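Local structure of sortase (Actinomyces oris, 2XWG) at residues His145-Gly150 with Asp197-Val202; Leu207-Thr212 with Leu224-Arg229; Val191-Thr196 with Ser220-Val225. The protein probably acts as a cysteine transpeptidase in fimbrial assembly, joining pilin subunits covalently at the cell surface, the present chain being its soluble, calcium-binding catalytic domain. All blocks are in the same frame, centred on the assembly; numbering follows the deposited sequence.

Contact 1 (His145-Gly150 with Asp197-Val202); sequences HSVLTG and DSLRKV
His-145 reaches from near the start of strand 144-149 into the bend of the Asp-197 to Val-202 loop and supplies the polar part of the contact. Its ND1 donates a hydrogen bond to Arg-200 O at 2.9 Å, nearly straight at the hydrogen (173°). The acceptor lies almost exactly in the imidazole plane, whereas from the carbonyl's side the donor sits well above the carbonyl plane. A second carbonyl meets the same ring edge: Ser-198 O is 3.1 Å from His-145 CE1, in plane, a close approach to the polarised C-H. Leu-199 O is 3.3 Å from His-145 ND1, but placed obliquely and at a poor angle for a bond. The ring is brought there by an extended first torsion (chi1 -170°), which carries CG away from the backbone N. Its other nitrogen, NE2, is hydrogen-bonded to Thr-209 OG1 on the neighbouring strand, so both ring nitrogens are engaged.

Apolar contact is sparser. Val-147 CG2 rests 4.0 Å from Leu-199 CB, the two side chains crossing at about a right angle, and His-145 CB packs against Lys-201 CA at 3.9 Å. Beyond this pair of segments Leu-199 also touches Ile-74, and Arg-200 NH1 bonds to Ala-72 O, so the loop lies between the sheet and the 72-74 region.

An alanine here removes the imidazole that Arg-200 O and Thr-209 OG1 share, so Arg-200 O would probably be left without this donor and the loop is likely to be freer to shift against the strand.

The imidazole thus bridges loop and sheet through its two nitrogens. Because ND1 serves as a donor and three backbone carbonyls gather around that side of the ring, the surroundings probably stabilise a proton on ND1.

Contact 2 (Leu207-Thr212 with Leu224-Arg229); sequences LVTLIT and LVTGER
Ile-211 and Leu-224 form the tight end of this antiparallel strand pair: their side chains lie side by side, pointing the same way. Ile-211 CD1 is 3.3 Å from Leu-224 CD2, shorter than a usual methyl contact, so the exact fit is doubtful. The extended Ile-211 chain (chi1 -179°, chi2 172°) lays both CG1 and CD1 along that one methyl. On the same face Thr-209 meets Thr-226, OG1 to OG1 at 3.2 Å, a hydrogen bond that either hydroxyl could donate; Thr-209 OG1 is also bonded to His-145. On either side of the threonine pair the backbones join in a hydrogen-bonded pair, Val-208 with Gly-227 and Leu-210 with Val-225. The Leu-210 N to Val-225 O bond is 2.8 Å long, and Leu-210 CB stands 4.4 Å from Val-225 CB on the other face, with Val-208.

The far end opens toward solvent at partly exposed Glu-228, although Leu-207 stays buried. Here Leu-207 CD2 lies against the end of the glutamate side chain, 3.7 Å from Glu-228 CD, while the carboxylate itself pairs with Arg-205.

Strands 206-214 and 221-229 form a beta hairpin within the sortase beta-barrel fold, and the first carries Cys-213, the predicted acyl-thioester residue, near its end.

Contact 3 (Val191-Thr196 with Ser220-Val225); sequences VKPEET and SHRLLV
Arg-222 N donates to Val-191 O (2.8 Å, 147° at the hydrogen) just before the chain leaves the sheet through a type I turn from Lys-192 to Glu-195, closed by Glu-195 N bonding to Lys-192 O. On the other side of strand 221-229, Ser-220 and His-221 both face Thr-214 in a classic beta bulge. The His-221 ring has Val-191 O at its edge, near its plane, 3.3 Å from His-221 CD2. Lys-192 runs beside the imidazole, its CG 3.9 Å from His-221 CD2, then bends at its end to form a salt bridge with Glu-195. Pro-193 lies over one face of the Arg-222 guanidinium: Pro-193 CG sits 3.8 Å above the plane, offset toward the rim, and the two side chains cross at about a right angle. A bend at chi2 (-51°) folds the arginine back so that Arg-222 NH1 donates to His-221 O at 2.6 Å.

With NE paired to Asp-76, the guanidinium is held at its N-H groups and covered on one face by Pro-193, which should restrict its rotation. Close to the predicted nucleophile Cys-213 and touching Trp-78, it is placed consistently with the arginine of the sortase Cys-His-Arg triad, under the Asp-Pro-Trp lid of pilin-building sortases.

The hairpin of contact 2 ties the three together. The centre of contact 2 lies about 7 Å from that of contact 1 and about 13 Å from that of contact 3. The hydrogen bond from His-145 to Thr-209 couples contacts 1 and 2. Leu-224, shared by contacts 2 and 3, packs its CD1 3.4 Å from Leu-199 CD2, so the loop of contact 1 also touches the strand shared by contacts 2 and 3. Contact 3 lies closest to the predicted catalytic centre: the Arg-222 side chain is about 4 Å from that of Cys-213 and about 9 Å from that of His-151. Ile-211 of contact 2 is about 7 Å from Cys-213, whereas Leu-199 of contact 1 stays about 11 Å away, side chain to side chain.

Contact 1 (His145-Gly150 with Asp197-Val202)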
# COMPACT_ATOMS: atom_id res chain seq x y z
N HIS A 145 -7.18 5.42 -3.34
CA HIS A 145 -7.02 3.99 -3.18
C HIS A 145 -5.54 3.68 -3.16
O HIS A 145 -4.88 3.64 -4.21
CB HIS A 145 -7.68 3.24 -4.32
CG HIS A 145 -7.76 1.77 -4.11
ND1 HIS A 145 -8.26 0.91 -5.05
CD2 HIS A 145 -7.39 1.01 -3.05
CE1 HIS A 145 -8.20 -0.33 -4.58
NE2 HIS A 145 -7.68 -0.29 -3.37
N SER A 146 -5.02 3.49 -1.96
CA SER A 146 -3.59 3.26 -1.75
C SER A 146 -3.34 1.76 -1.69
O SER A 146 -4.04 1.03 -0.97
CB SER A 146 -3.18 3.92 -0.43
OG SER A 146 -1.78 4.08 -0.36
N VAL A 147 -2.34 1.30 -2.43
CA VAL A 147 -2.07 -0.13 -2.53
C VAL A 147 -0.73 -0.46 -1.88
O VAL A 147 0.31 0.04 -2.32
CB VAL A 147 -2.02 -0.57 -3.98
CG1 VAL A 147 -1.51 -1.99 -4.07
CG2 VAL A 147 -3.40 -0.46 -4.59
N LEU A 148 -0.77 -1.28 -0.82
CA LEU A 148 0.44 -1.60 -0.05
C LEU A 148 0.81 -3.06 -0.27
O LEU A 148 -0.03 -3.95 -0.10
CB LEU A 148 0.22 -1.34 1.45
CG LEU A 148 -0.28 0.04 1.80
CD1 LEU A 148 -0.29 0.18 3.26
CD2 LEU A 148 0.63 1.09 1.19
N THR A 149 2.08 -3.29 -0.62
CA THR A 149 2.60 -4.56 -1.12
C THR A 149 3.54 -5.24 -0.14
O THR A 149 4.40 -4.57 0.44
CB THR A 149 3.42 -4.29 -2.38
OG1 THR A 149 2.70 -3.38 -3.22
CG2 THR A 149 3.62 -5.56 -3.13
N GLY A 150 3.42 -6.56 0.02
CA GLY A 150 4.25 -7.30 0.94
C GLY A 150 4.40 -8.76 0.56
O GLY A 150 3.44 -9.40 0.17
N ASP A 197 -7.65 -4.55 -12.39
CA ASP A 197 -8.74 -3.57 -12.34
C ASP A 197 -9.16 -3.11 -10.95
O ASP A 197 -9.63 -1.98 -10.79
CB ASP A 197 -9.98 -4.08 -13.07
CG ASP A 197 -9.81 -4.12 -14.57
OD1 ASP A 197 -8.84 -3.49 -15.07
OD2 ASP A 197 -10.64 -4.78 -15.25
N SER A 198 -9.02 -3.98 -9.94
CA SER A 198 -9.58 -3.68 -8.62
C SER A 198 -8.64 -2.89 -7.71
O SER A 198 -8.94 -2.69 -6.53
CB SER A 198 -10.08 -4.95 -7.92
OG SER A 198 -9.01 -5.81 -7.59
N LEU A 199 -7.52 -2.43 -8.27
CA LEU A 199 -6.56 -1.60 -7.56
C LEU A 199 -6.72 -0.11 -7.96
O LEU A 199 -5.99 0.76 -7.47
CB LEU A 199 -5.13 -2.07 -7.87
CG LEU A 199 -4.77 -3.53 -7.60
CD1 LEU A 199 -3.33 -3.80 -8.01
CD2 LEU A 199 -5.01 -3.92 -6.13
N ARG A 200 -7.67 0.16 -8.84
CA ARG A 200 -7.90 1.50 -9.38
C ARG A 200 -8.66 2.36 -8.38
O ARG A 200 -9.37 1.84 -7.51
CB ARG A 200 -8.69 1.38 -10.68
CG ARG A 200 -8.04 0.44 -11.70
CD ARG A 200 -8.91 0.20 -12.93
NE ARG A 200 -9.24 1.46 -13.58
CZ ARG A 200 -8.35 2.21 -14.23
NH1 ARG A 200 -7.08 1.83 -14.32
NH2 ARG A 200 -8.74 3.35 -14.79
N LYS A 201 -8.53 3.69 -8.49
CA LYS A 201 -9.32 4.58 -7.64
C LYS A 201 -10.81 4.24 -7.72
O LYS A 201 -11.34 3.99 -8.80
CB LYS A 201 -9.13 6.04 -8.05
CG LYS A 201 -7.84 6.68 -7.58
CD LYS A 201 -7.45 7.84 -8.49
CE LYS A 201 -8.62 8.81 -8.64
NZ LYS A 201 -8.44 9.69 -9.82
N VAL A 202 -11.46 4.23 -6.57
CA VAL A 202 -12.92 4.19 -6.52
C VAL A 202 -13.40 5.55 -5.99
O VAL A 202 -13.15 5.90 -4.83
CB VAL A 202 -13.42 3.06 -5.62
CG1 VAL A 202 -14.94 3.08 -5.51
CG2 VAL A 202 -12.94 1.70 -6.16

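Contact 2 (Leu207-Thr212 with Leu224-Arg229)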
# COMPACT_ATOMS: atom_id res chain seq x y z
N LEU A 207 -9.98 4.04 0.24
CA LEU A 207 -9.66 2.62 0.36
C LEU A 207 -8.16 2.34 0.46
O LEU A 207 -7.37 3.03 -0.16
CB LEU A 207 -10.16 1.86 -0.86
CG LEU A 207 -11.57 2.05 -1.39
CD1 LEU A 207 -11.69 1.31 -2.70
CD2 LEU A 207 -12.54 1.51 -0.37
N VAL A 208 -7.79 1.31 1.20
CA VAL A 208 -6.43 0.77 1.12
C VAL A 208 -6.45 -0.73 0.86
O VAL A 208 -7.14 -1.47 1.55
CB VAL A 208 -5.64 0.98 2.41
CG1 VAL A 208 -4.39 0.14 2.37
CG2 VAL A 208 -5.29 2.43 2.58
N THR A 209 -5.68 -1.18 -0.13
CA THR A 209 -5.54 -2.62 -0.38
C THR A 209 -4.16 -3.15 -0.01
O THR A 209 -3.13 -2.64 -0.48
CB THR A 209 -5.81 -2.95 -1.85
OG1 THR A 209 -7.12 -2.50 -2.20
CG2 THR A 209 -5.73 -4.46 -2.07
N LEU A 210 -4.14 -4.19 0.83
CA LEU A 210 -2.95 -4.95 1.12
C LEU A 210 -2.82 -6.10 0.11
O LEU A 210 -3.69 -6.97 0.04
CB LEU A 210 -3.05 -5.52 2.53
CG LEU A 210 -3.52 -4.50 3.57
CD1 LEU A 210 -3.66 -5.15 4.93
CD2 LEU A 210 -2.56 -3.32 3.67
N ILE A 211 -1.76 -6.13 -0.67
CA ILE A 211 -1.63 -7.22 -1.62
C ILE A 211 -0.41 -8.08 -1.37
O ILE A 211 0.66 -7.57 -1.12
CB ILE A 211 -1.58 -6.69 -3.05
CG1 ILE A 211 -1.47 -7.85 -4.05
CG2 ILE A 211 -0.42 -5.75 -3.22
CD1 ILE A 211 -1.61 -7.41 -5.50
N THR A 212 -0.58 -9.40 -1.42
CA THR A 212 0.54 -10.32 -1.32
C THR A 212 0.44 -11.43 -2.37
O THR A 212 -0.54 -11.50 -3.13
CB THR A 212 0.60 -10.94 0.07
OG1 THR A 212 1.79 -11.72 0.19
CG2 THR A 212 -0.56 -11.83 0.26
N LEU A 224 -5.78 -10.09 -2.30
CA LEU A 224 -6.07 -8.67 -2.15
C LEU A 224 -7.03 -8.49 -1.02
O LEU A 224 -8.18 -8.90 -1.12
CB LEU A 224 -6.73 -8.07 -3.39
CG LEU A 224 -6.18 -8.21 -4.82
CD1 LEU A 224 -6.48 -6.96 -5.62
CD2 LEU A 224 -4.71 -8.47 -4.88
N VAL A 225 -6.57 -7.86 0.05
CA VAL A 225 -7.42 -7.52 1.17
C VAL A 225 -7.65 -6.01 1.11
O VAL A 225 -6.70 -5.24 1.16
CB VAL A 225 -6.75 -7.89 2.50
CG1 VAL A 225 -7.43 -7.18 3.69
CG2 VAL A 225 -6.73 -9.40 2.69
N THR A 226 -8.90 -5.60 0.97
CA THR A 226 -9.21 -4.19 0.84
C THR A 226 -9.88 -3.72 2.12
O THR A 226 -10.76 -4.39 2.65
CB THR A 226 -10.16 -3.93 -0.35
OG1 THR A 226 -9.58 -4.41 -1.57
CG2 THR A 226 -10.46 -2.43 -0.48
N GLY A 227 -9.44 -2.58 2.64
CA GLY A 227 -10.08 -1.99 3.80
C GLY A 227 -10.66 -0.64 3.41
O GLY A 227 -10.16 0.01 2.48
N GLU A 228 -11.71 -0.21 4.11
CA GLU A 228 -12.29 1.09 3.86
C GLU A 228 -12.17 1.98 5.09
O GLU A 228 -12.35 1.52 6.22
CB GLU A 228 -13.75 0.98 3.43
CG GLU A 228 -14.32 2.29 2.89
CD GLU A 228 -15.46 2.07 1.88
OE1 GLU A 228 -15.91 0.91 1.72
OE2 GLU A 228 -15.88 3.05 1.24
N ARG A 229 -11.86 3.25 4.86
CA ARG A 229 -11.67 4.19 5.95
C ARG A 229 -12.86 4.15 6.90
O ARG A 229 -14.00 4.18 6.47
CB ARG A 229 -11.48 5.60 5.38
CG ARG A 229 -11.20 6.69 6.42
CD ARG A 229 -9.83 6.53 7.05
NE ARG A 229 -9.49 7.62 7.96
CZ ARG A 229 -8.95 8.77 7.55
NH1 ARG A 229 -8.71 8.94 6.26
NH2 ARG A 229 -8.65 9.73 8.41

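Contact 3 (Val191-Thr196 with Ser220-Val225)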
# COMPACT_ATOMS: atom_id res chain seq x y z
N VAL A 191 -6.81 -13.69 -7.10
CA VAL A 191 -6.83 -13.06 -8.40
C VAL A 191 -5.56 -13.40 -9.16
O VAL A 191 -4.58 -13.79 -8.57
CB VAL A 191 -7.02 -11.53 -8.25
CG1 VAL A 191 -5.96 -10.73 -9.02
CG2 VAL A 191 -8.42 -11.14 -8.65
N LYS A 192 -5.59 -13.29 -10.48
CA LYS A 192 -4.41 -13.56 -11.29
C LYS A 192 -3.58 -12.29 -11.36
O LYS A 192 -4.13 -11.19 -11.34
CB LYS A 192 -4.82 -13.97 -12.71
CG LYS A 192 -5.35 -15.38 -12.85
CD LYS A 192 -5.75 -15.66 -14.30
CE LYS A 192 -6.49 -16.99 -14.43
NZ LYS A 192 -7.71 -17.04 -13.56
N PRO A 193 -2.26 -12.44 -11.51
CA PRO A 193 -1.29 -11.34 -11.56
C PRO A 193 -1.68 -10.21 -12.50
O PRO A 193 -1.42 -9.02 -12.22
CB PRO A 193 -0.03 -12.02 -12.07
CG PRO A 193 -0.15 -13.41 -11.58
CD PRO A 193 -1.60 -13.75 -11.68
N GLU A 194 -2.26 -10.55 -13.64
CA GLU A 194 -2.55 -9.53 -14.63
C GLU A 194 -3.90 -8.87 -14.36
O GLU A 194 -4.20 -7.79 -14.90
CB GLU A 194 -2.43 -10.10 -16.06
CG GLU A 194 -3.29 -11.33 -16.36
CD GLU A 194 -2.71 -12.65 -15.83
OE1 GLU A 194 -1.47 -12.72 -15.59
OE2 GLU A 194 -3.51 -13.61 -15.67
N GLU A 195 -4.70 -9.50 -13.51
CA GLU A 195 -6.02 -9.00 -13.14
C GLU A 195 -5.94 -7.86 -12.12
O GLU A 195 -6.03 -8.06 -10.90
CB GLU A 195 -6.89 -10.14 -12.60
CG GLU A 195 -7.26 -11.19 -13.65
CD GLU A 195 -7.99 -12.40 -13.06
OE1 GLU A 195 -8.61 -12.27 -11.97
OE2 GLU A 195 -7.96 -13.49 -13.70
N THR A 196 -5.81 -6.65 -12.65
CA THR A 196 -5.44 -5.47 -11.87
C THR A 196 -6.55 -4.43 -11.65
O THR A 196 -6.42 -3.54 -10.81
CB THR A 196 -4.26 -4.80 -12.56
OG1 THR A 196 -3.08 -5.02 -11.78
CG2 THR A 196 -4.51 -3.32 -12.79
N SER A 220 1.13 -18.26 -7.66
CA SER A 220 0.48 -18.31 -8.96
C SER A 220 -0.56 -17.21 -9.03
O SER A 220 -0.95 -16.79 -10.11
CB SER A 220 -0.22 -19.66 -9.15
OG SER A 220 -1.39 -19.70 -8.34
N HIS A 221 -1.01 -16.74 -7.87
CA HIS A 221 -2.01 -15.67 -7.80
C HIS A 221 -1.61 -14.49 -6.88
O HIS A 221 -0.45 -14.34 -6.51
CB HIS A 221 -3.36 -16.24 -7.37
CG HIS A 221 -3.95 -17.19 -8.36
ND1 HIS A 221 -3.59 -18.53 -8.41
CD2 HIS A 221 -4.87 -17.02 -9.34
CE1 HIS A 221 -4.27 -19.13 -9.37
NE2 HIS A 221 -5.05 -18.23 -9.96
N ARG A 222 -2.59 -13.64 -6.54
CA ARG A 222 -2.42 -12.53 -5.61
C ARG A 222 -3.58 -12.47 -4.65
O ARG A 222 -4.71 -12.55 -5.06
CB ARG A 222 -2.41 -11.20 -6.36
CG ARG A 222 -1.35 -11.10 -7.40
CD ARG A 222 -0.01 -11.45 -6.85
NE ARG A 222 0.99 -11.31 -7.90
CZ ARG A 222 1.76 -12.30 -8.34
NH1 ARG A 222 1.64 -13.52 -7.81
NH2 ARG A 222 2.65 -12.07 -9.30
N LEU A 223 -3.30 -12.28 -3.37
CA LEU A 223 -4.38 -12.10 -2.41
C LEU A 223 -4.57 -10.60 -2.12
O LEU A 223 -3.61 -9.91 -1.78
CB LEU A 223 -4.08 -12.89 -1.14
CG LEU A 223 -4.88 -12.46 0.08
CD1 LEU A 223 -6.29 -12.97 -0.08
CD2 LEU A 223 -4.25 -13.01 1.35
N LEU A 224 -5.78 -10.09 -2.30
CA LEU A 224 -6.07 -8.67 -2.15
C LEU A 224 -7.03 -8.49 -1.02
O LEU A 224 -8.18 -8.90 -1.12
CB LEU A 224 -6.73 -8.07 -3.39
CG LEU A 224 -6.18 -8.21 -4.82
CD1 LEU A 224 -6.48 -6.96 -5.62
CD2 LEU A 224 -4.71 -8.47 -4.88
N VAL A 225 -6.57 -7.86 0.05
CA VAL A 225 -7.42 -7.52 1.17
C VAL A 225 -7.65 -6.01 1.11
O VAL A 225 -6.70 -5.24 1.16
CB VAL A 225 -6.75 -7.89 2.50
CG1 VAL A 225 -7.43 -7.18 3.69
CG2 VAL A 225 -6.73 -9.40 2.69